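Arginase (RocF) (Helicobacter pylori, PDB 4G3H) probably catalyses the manganese-dependent hydrolysis of L-arginine to urea and L-ornithine, the arginase reaction of nitrogen metabolism. Local coordinates at residues V205-R209 with N252-E258; Y181-R185 with D236-G240. All coordinates share one frame; numbering follows the deposited sequence.

Contact 1 of 2, residues V205-R209 with N252-E258; sequences VDAIR and NGLSFDE
Arg209 and Glu258 carry the charged half of this contact with a side-on salt bridge. NE of Arg209 meets OE1 of Glu258 at 2.7 Å and 169°, while NH2 reaches OE2 at 3.0 Å; the guanidinium and carboxylate planes lie 24° apart, nearly coplanar, and both oxygens are met on their syn sides. A bend at chi3 (-64°) turns the guanidinium out of line with the otherwise extended start of the Arg209 chain. NH2 also gives a weak bond to Gly253 O, and a water bonded to NH1 donates to the same carbonyl. Glu258 OE2 has a second donor, Ser255 N at 2.8 Å, which approaches from the anti side and well out of the carboxylate plane.

The apolar contacts are few. Leu254 CD2 touches both Ile208 CG2, 3.8 Å away, and Val205 CG1, 4.0 Å away. Val205 CG2 presses on the backbone at Asn252 O (3.2 Å), and its CG1 lies over the rim of one face of the Arg209 guanidinium.

Glu258 N returns a bond to Ser255 OG, 3.0 Å long. Ser255 and Glu258 thus make a capping box at the start of helix 256-269, with its glutamate doubling as the salt-bridge partner of helix 205-210.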
ATOM      1  N   VAL A 205       9.367 -14.735  -3.966  1.00 22.62           N
ATOM      2  CA  VAL A 205      10.080 -14.911  -2.717  1.00 23.92           C
ATOM      3  C   VAL A 205      11.443 -15.551  -2.965  1.00 25.09           C
ATOM      4  O   VAL A 205      12.437 -15.159  -2.357  1.00 26.37           O
ATOM      5  CB  VAL A 205       9.283 -15.824  -1.749  1.00 24.79           C
ATOM      6  CG1 VAL A 205      10.149 -16.188  -0.548  1.00 23.28           C
ATOM      7  CG2 VAL A 205       8.003 -15.116  -1.293  1.00 21.11           C
ATOM      8  N   ASP A 206      11.483 -16.538  -3.859  1.00 25.67           N
ATOM      9  CA  ASP A 206      12.725 -17.237  -4.171  1.00 26.71           C
ATOM     10  C   ASP A 206      13.751 -16.365  -4.890  1.00 26.49           C
ATOM     11  O   ASP A 206      14.940 -16.423  -4.576  1.00 28.65           O
ATOM     12  CB  ASP A 206      12.438 -18.489  -5.007  1.00 42.13           C
ATOM     13  CG  ASP A 206      11.620 -19.525  -4.250  1.00 47.68           C
ATOM     14  OD1 ASP A 206      12.014 -19.897  -3.125  1.00 51.21           O
ATOM     15  OD2 ASP A 206      10.582 -19.974  -4.778  1.00 53.05           O
ATOM     16  N   ALA A 207      13.307 -15.559  -5.852  1.00 25.31           N
ATOM     17  CA  ALA A 207      14.230 -14.685  -6.574  1.00 25.05           C
ATOM     18  C   ALA A 207      14.837 -13.682  -5.602  1.00 26.17           C
ATOM     19  O   ALA A 207      16.025 -13.371  -5.675  1.00 26.78           O
ATOM     20  CB  ALA A 207      13.504 -13.944  -7.697  1.00  9.18           C
ATOM     21  N   ILE A 208      14.007 -13.176  -4.695  1.00 22.33           N
ATOM     22  CA  ILE A 208      14.447 -12.209  -3.698  1.00 22.67           C
ATOM     23  C   ILE A 208      15.454 -12.858  -2.755  1.00 22.91           C
ATOM     24  O   ILE A 208      16.481 -12.273  -2.428  1.00 21.75           O
ATOM     25  CB  ILE A 208      13.242 -11.676  -2.875  1.00 21.74           C
ATOM     26  CG1 ILE A 208      12.340 -10.814  -3.769  1.00 22.49           C
ATOM     27  CG2 ILE A 208      13.732 -10.887  -1.673  1.00 20.57           C
ATOM     28  CD1 ILE A 208      10.988 -10.483  -3.161  1.00 18.48           C
ATOM     29  N   ARG A 209      15.149 -14.075  -2.324  1.00 25.45           N
ATOM     30  CA  ARG A 209      16.014 -14.809  -1.416  1.00 27.53           C
ATOM     31  C   ARG A 209      17.324 -15.232  -2.080  1.00 29.96           C
ATOM     32  O   ARG A 209      18.385 -15.177  -1.458  1.00 28.29           O
ATOM     33  CB  ARG A 209      15.271 -16.034  -0.888  1.00 29.49           C
ATOM     34  CG  ARG A 209      16.097 -16.955  -0.014  1.00 31.39           C
ATOM     35  CD  ARG A 209      15.195 -17.994   0.633  1.00 33.25           C
ATOM     36  NE  ARG A 209      14.237 -17.370   1.543  1.00 35.92           N
ATOM     37  CZ  ARG A 209      13.015 -17.837   1.781  1.00 37.18           C
ATOM     38  NH1 ARG A 209      12.595 -18.935   1.169  1.00 35.90           N
ATOM     39  NH2 ARG A 209      12.217 -17.204   2.633  1.00 37.57           N
ATOM     40  N   ASN A 252       5.292 -19.778   2.534  1.00 29.85           N
ATOM     41  CA  ASN A 252       6.377 -19.576   1.584  1.00 30.31           C
ATOM     42  C   ASN A 252       6.661 -18.095   1.349  1.00 29.79           C
ATOM     43  O   ASN A 252       6.859 -17.651   0.214  1.00 29.00           O
ATOM     44  CB  ASN A 252       6.039 -20.283   0.269  1.00 39.66           C
ATOM     45  CG  ASN A 252       5.727 -21.759   0.472  1.00 42.83           C
ATOM     46  OD1 ASN A 252       4.715 -22.268  -0.015  1.00 45.77           O
ATOM     47  ND2 ASN A 252       6.597 -22.453   1.199  1.00 42.96           N
ATOM     48  N   GLY A 253       6.687 -17.335   2.441  1.00 26.49           N
ATOM     49  CA  GLY A 253       6.960 -15.912   2.348  1.00 24.79           C
ATOM     50  C   GLY A 253       8.365 -15.560   2.795  1.00 24.07           C
ATOM     51  O   GLY A 253       9.210 -16.440   3.007  1.00 22.87           O
ATOM     52  N   LEU A 254       8.618 -14.265   2.933  1.00 25.13           N
ATOM     53  CA  LEU A 254       9.923 -13.786   3.358  1.00 25.28           C
ATOM     54  C   LEU A 254      10.049 -13.846   4.867  1.00 24.72           C
ATOM     55  O   LEU A 254       9.050 -13.874   5.586  1.00 25.24           O
ATOM     56  CB  LEU A 254      10.137 -12.334   2.922  1.00 18.72           C
ATOM     57  CG  LEU A 254      10.271 -12.031   1.434  1.00 18.84           C
ATOM     58  CD1 LEU A 254      10.383 -10.521   1.266  1.00 20.53           C
ATOM     59  CD2 LEU A 254      11.497 -12.737   0.854  1.00 15.32           C
ATOM     60  N   SER A 255      11.290 -13.863   5.332  1.00 22.33           N
ATOM     61  CA  SER A 255      11.579 -13.861   6.756  1.00 21.62           C
ATOM     62  C   SER A 255      11.593 -12.386   7.139  1.00 21.43           C
ATOM     63  O   SER A 255      11.683 -11.516   6.274  1.00 19.57           O
ATOM     64  CB  SER A 255      12.957 -14.443   7.019  1.00 21.77           C
ATOM     65  OG  SER A 255      13.961 -13.561   6.537  1.00 22.01           O
ATOM     66  N   PHE A 256      11.513 -12.104   8.431  1.00 24.21           N
ATOM     67  CA  PHE A 256      11.538 -10.733   8.913  1.00 22.33           C
ATOM     68  C   PHE A 256      12.813 -10.015   8.444  1.00 24.17           C
ATOM     69  O   PHE A 256      12.756  -8.874   7.982  1.00 23.94           O
ATOM     70  CB  PHE A 256      11.450 -10.743  10.442  1.00 24.14           C
ATOM     71  CG  PHE A 256      11.609  -9.392  11.078  1.00 25.10           C
ATOM     72  CD1 PHE A 256      10.796  -8.328  10.707  1.00 24.64           C
ATOM     73  CD2 PHE A 256      12.555  -9.196  12.082  1.00 24.84           C
ATOM     74  CE1 PHE A 256      10.920  -7.088  11.328  1.00 27.00           C
ATOM     75  CE2 PHE A 256      12.689  -7.962  12.711  1.00 24.58           C
ATOM     76  CZ  PHE A 256      11.871  -6.903  12.335  1.00 24.94           C
ATOM     77  N   ASP A 257      13.960 -10.686   8.548  1.00 21.22           N
ATOM     78  CA  ASP A 257      15.237 -10.087   8.135  1.00 21.21           C
ATOM     79  C   ASP A 257      15.348  -9.887   6.625  1.00 20.05           C
ATOM     80  O   ASP A 257      15.973  -8.926   6.160  1.00 17.40           O
ATOM     81  CB  ASP A 257      16.411 -10.937   8.625  1.00 35.85           C
ATOM     82  CG  ASP A 257      16.640 -10.800  10.117  1.00 40.06           C
ATOM     83  OD1 ASP A 257      16.822  -9.656  10.585  1.00 43.49           O
ATOM     84  OD2 ASP A 257      16.642 -11.828  10.821  1.00 44.00           O
ATOM     85  N   GLU A 258      14.750 -10.794   5.861  1.00 19.84           N
ATOM     86  CA  GLU A 258      14.774 -10.668   4.415  1.00 22.21           C
ATOM     87  C   GLU A 258      14.014  -9.399   4.014  1.00 22.27           C
ATOM     88  O   GLU A 258      14.499  -8.618   3.190  1.00 21.55           O
ATOM     89  CB  GLU A 258      14.155 -11.912   3.766  1.00 21.61           C
ATOM     90  CG  GLU A 258      15.154 -13.046   3.594  1.00 25.58           C
ATOM     91  CD  GLU A 258      14.503 -14.387   3.285  1.00 27.14           C
ATOM     92  OE1 GLU A 258      15.243 -15.325   2.918  1.00 28.12           O
ATOM     93  OE2 GLU A 258      13.265 -14.507   3.415  1.00 27.36           O
TER
HETATM   94  O   HOH W   1       9.754 -19.159   1.951  1.00 36.78           O

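Contact 2 of 2, residues Y181-R185 with D236-G240; sequences YFGVR and DIMDG. With MN (manganese (II) ion), chain F.
Ile237 wedges its CD1 against the carbonyl of Phe182 where strand 179-182 of the parallel arginase sheet runs out into a loop. The facing segment follows strand 228-234 and carries Asp236 of the Asp-x-Asp metal motif, so this is at the C-terminal ends of the strands, where the manganese site lies.

The tight part is buried and puts Ile237 against backbone. With CG1 anti to its backbone N (chi1 -180°), Ile237 stretches its longer branch toward residues 182 and 183: CD1 comes within 3.2 Å of Phe182 O, and, as Gly183 has no side chain, CG1 packs directly on its CA at 4.1 Å. The positive phi there also suits glycine. The Phe182 ring leads away, toward helices 212-223 and 256-269.

On the looser, partly exposed side, Arg185 reaches across with an extended chain from CG to NE. Its grip on the turn consists of several weak, bent bonds: NH1 to Asp236 O at 2.9 Å and to Met238 O at 3.3 Å, and NH2 to Ile237 O at 3.1 Å. NH2 also bonds Gly183 O, closing the arginine back on its own segment, while NH1 has its stronger hydrogen bond outside these segments, to Glu250 O. The guanidinium thus lies among backbone carbonyls next to a metal ligand, not in direct contact with the Asp236 carboxylate (NH1 to OD1 5.7 Å), though near enough that the charges may attract. Ala117 N bonds OD1 of that carboxylate; Asp116, His118 and Asp234 share the metal, and Asp236 OD2 binds the manganese at 2.1 Å.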
ATOM      1  N   TYR A 181       5.964  -6.029  -8.566  1.00 19.86           N
ATOM      2  CA  TYR A 181       5.502  -6.903  -7.495  1.00 20.55           C
ATOM      3  C   TYR A 181       6.658  -7.601  -6.790  1.00 20.14           C
ATOM      4  O   TYR A 181       7.587  -8.079  -7.434  1.00 21.48           O
ATOM      5  CB  TYR A 181       4.566  -7.974  -8.054  1.00 21.06           C
ATOM      6  CG  TYR A 181       3.149  -7.531  -8.331  1.00 21.62           C
ATOM      7  CD1 TYR A 181       2.358  -6.971  -7.321  1.00 18.53           C
ATOM      8  CD2 TYR A 181       2.562  -7.765  -9.580  1.00 20.07           C
ATOM      9  CE1 TYR A 181       1.013  -6.667  -7.544  1.00 19.54           C
ATOM     10  CE2 TYR A 181       1.228  -7.467  -9.815  1.00 20.74           C
ATOM     11  CZ  TYR A 181       0.453  -6.923  -8.793  1.00 23.33           C
ATOM     12  OH  TYR A 181      -0.887  -6.677  -9.014  1.00 20.79           O
ATOM     13  N   PHE A 182       6.583  -7.676  -5.466  1.00 20.29           N
ATOM     14  CA  PHE A 182       7.612  -8.340  -4.671  1.00 21.22           C
ATOM     15  C   PHE A 182       6.960  -9.350  -3.734  1.00 20.38           C
ATOM     16  O   PHE A 182       6.107  -8.983  -2.926  1.00 20.02           O
ATOM     17  CB  PHE A 182       8.387  -7.316  -3.833  1.00 23.36           C
ATOM     18  CG  PHE A 182       9.179  -6.327  -4.648  1.00 23.55           C
ATOM     19  CD1 PHE A 182      10.480  -6.621  -5.053  1.00 22.37           C
ATOM     20  CD2 PHE A 182       8.622  -5.101  -5.012  1.00 21.70           C
ATOM     21  CE1 PHE A 182      11.219  -5.707  -5.807  1.00 21.10           C
ATOM     22  CE2 PHE A 182       9.353  -4.181  -5.766  1.00 22.79           C
ATOM     23  CZ  PHE A 182      10.655  -4.487  -6.163  1.00 22.61           C
ATOM     24  N   GLY A 183       7.357 -10.615  -3.854  1.00 21.85           N
ATOM     25  CA  GLY A 183       6.828 -11.660  -2.990  1.00 19.69           C
ATOM     26  C   GLY A 183       5.441 -12.208  -3.290  1.00 20.62           C
ATOM     27  O   GLY A 183       4.909 -13.004  -2.510  1.00 21.45           O
ATOM     28  N   VAL A 184       4.849 -11.804  -4.409  1.00 20.11           N
ATOM     29  CA  VAL A 184       3.512 -12.279  -4.772  1.00 21.61           C
ATOM     30  C   VAL A 184       3.506 -13.799  -4.934  1.00 23.48           C
ATOM     31  O   VAL A 184       4.313 -14.356  -5.677  1.00 21.44           O
ATOM     32  CB  VAL A 184       3.026 -11.618  -6.079  1.00 26.56           C
ATOM     33  CG1 VAL A 184       1.687 -12.200  -6.499  1.00 26.86           C
ATOM     34  CG2 VAL A 184       2.910 -10.113  -5.882  1.00 24.98           C
ATOM     35  N   ARG A 185       2.586 -14.469  -4.246  1.00 27.03           N
ATOM     36  CA  ARG A 185       2.531 -15.922  -4.309  1.00 27.86           C
ATOM     37  C   ARG A 185       1.138 -16.521  -4.178  1.00 28.99           C
ATOM     38  O   ARG A 185       0.985 -17.737  -4.218  1.00 31.02           O
ATOM     39  CB  ARG A 185       3.431 -16.502  -3.220  1.00 24.40           C
ATOM     40  CG  ARG A 185       3.185 -15.895  -1.843  1.00 22.79           C
ATOM     41  CD  ARG A 185       4.120 -16.494  -0.823  1.00 19.69           C
ATOM     42  NE  ARG A 185       3.811 -16.103   0.549  1.00 20.42           N
ATOM     43  CZ  ARG A 185       4.083 -14.918   1.090  1.00 21.27           C
ATOM     44  NH1 ARG A 185       3.758 -14.691   2.355  1.00 20.51           N
ATOM     45  NH2 ARG A 185       4.678 -13.963   0.381  1.00 19.63           N
ATOM     46  N   ASP A 236       1.753  -9.121   4.866  1.00 22.04           N
ATOM     47  CA  ASP A 236       1.616 -10.544   4.597  1.00 22.72           C
ATOM     48  C   ASP A 236       2.654 -11.042   3.588  1.00 23.08           C
ATOM     49  O   ASP A 236       2.615 -12.200   3.170  1.00 21.36           O
ATOM     50  CB  ASP A 236       0.193 -10.901   4.133  1.00 23.13           C
ATOM     51  CG  ASP A 236      -0.185 -10.263   2.809  1.00 24.36           C
ATOM     52  OD1 ASP A 236       0.709  -9.892   2.019  1.00 27.49           O
ATOM     53  OD2 ASP A 236      -1.397 -10.155   2.552  1.00 25.51           O
ATOM     54  N   ILE A 237       3.585 -10.170   3.196  1.00 24.32           N
ATOM     55  CA  ILE A 237       4.629 -10.594   2.276  1.00 21.77           C
ATOM     56  C   ILE A 237       5.533 -11.510   3.095  1.00 24.12           C
ATOM     57  O   ILE A 237       6.210 -12.392   2.558  1.00 24.08           O
ATOM     58  CB  ILE A 237       5.440  -9.401   1.719  1.00 16.73           C
ATOM     59  CG1 ILE A 237       6.519  -9.918   0.757  1.00 16.77           C
ATOM     60  CG2 ILE A 237       6.053  -8.607   2.847  1.00 14.99           C
ATOM     61  CD1 ILE A 237       7.281  -8.829   0.010  1.00 13.21           C
ATOM     62  N   MET A 238       5.537 -11.300   4.408  1.00 16.91           N
ATOM     63  CA  MET A 238       6.332 -12.142   5.296  1.00 19.87           C
ATOM     64  C   MET A 238       5.630 -13.493   5.418  1.00 19.68           C
ATOM     65  O   MET A 238       4.404 -13.569   5.347  1.00 18.07           O
ATOM     66  CB  MET A 238       6.464 -11.509   6.684  1.00 23.61           C
ATOM     67  CG  MET A 238       7.419 -10.330   6.748  1.00 25.40           C
ATOM     68  SD  MET A 238       7.634  -9.726   8.433  1.00 27.28           S
ATOM     69  CE  MET A 238       6.206  -8.661   8.564  1.00 24.87           C
ATOM     70  N   ASP A 239       6.409 -14.554   5.596  1.00 20.07           N
ATOM     71  CA  ASP A 239       5.850 -15.893   5.714  1.00 21.34           C
ATOM     72  C   ASP A 239       4.697 -15.977   6.717  1.00 21.44           C
ATOM     73  O   ASP A 239       4.803 -15.488   7.840  1.00 20.37           O
ATOM     74  CB  ASP A 239       6.936 -16.879   6.128  1.00 33.65           C
ATOM     75  CG  ASP A 239       6.462 -18.313   6.064  1.00 37.65           C
ATOM     76  OD1 ASP A 239       6.386 -18.857   4.942  1.00 40.68           O
ATOM     77  OD2 ASP A 239       6.150 -18.887   7.128  1.00 39.58           O
ATOM     78  N   GLY A 240       3.613 -16.632   6.309  1.00 29.95           N
ATOM     79  CA  GLY A 240       2.446 -16.782   7.162  1.00 30.01           C
ATOM     80  C   GLY A 240       2.679 -17.486   8.489  1.00 31.35           C
ATOM     81  O   GLY A 240       1.936 -17.259   9.443  1.00 31.41           O
TER
HETATM   82 MN    MN F 501      -1.853  -9.167   0.750  1.00 28.33          MN

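The two contacts lie side by side, their centres about 8 Å apart, on the same side of the chain's centre. Their segments alternate along the sequence: 181-185, 205-209, 236-240, then 252-258. Contact 2 joins the ends of strands 179-182 and 228-234, which flank strand 110-115 in the parallel sheet; contact 1 lies farther from the chain's centre, between helix 205-210 and the start of helix 256-269. They meet directly: Leu254 O and Asp239 N, 2.7 Å apart, probably hydrogen bond, and Asn252 O packs on Arg185 CD. Loop 252-255 thus links the surface salt bridge to the turn that carries a manganese ligand.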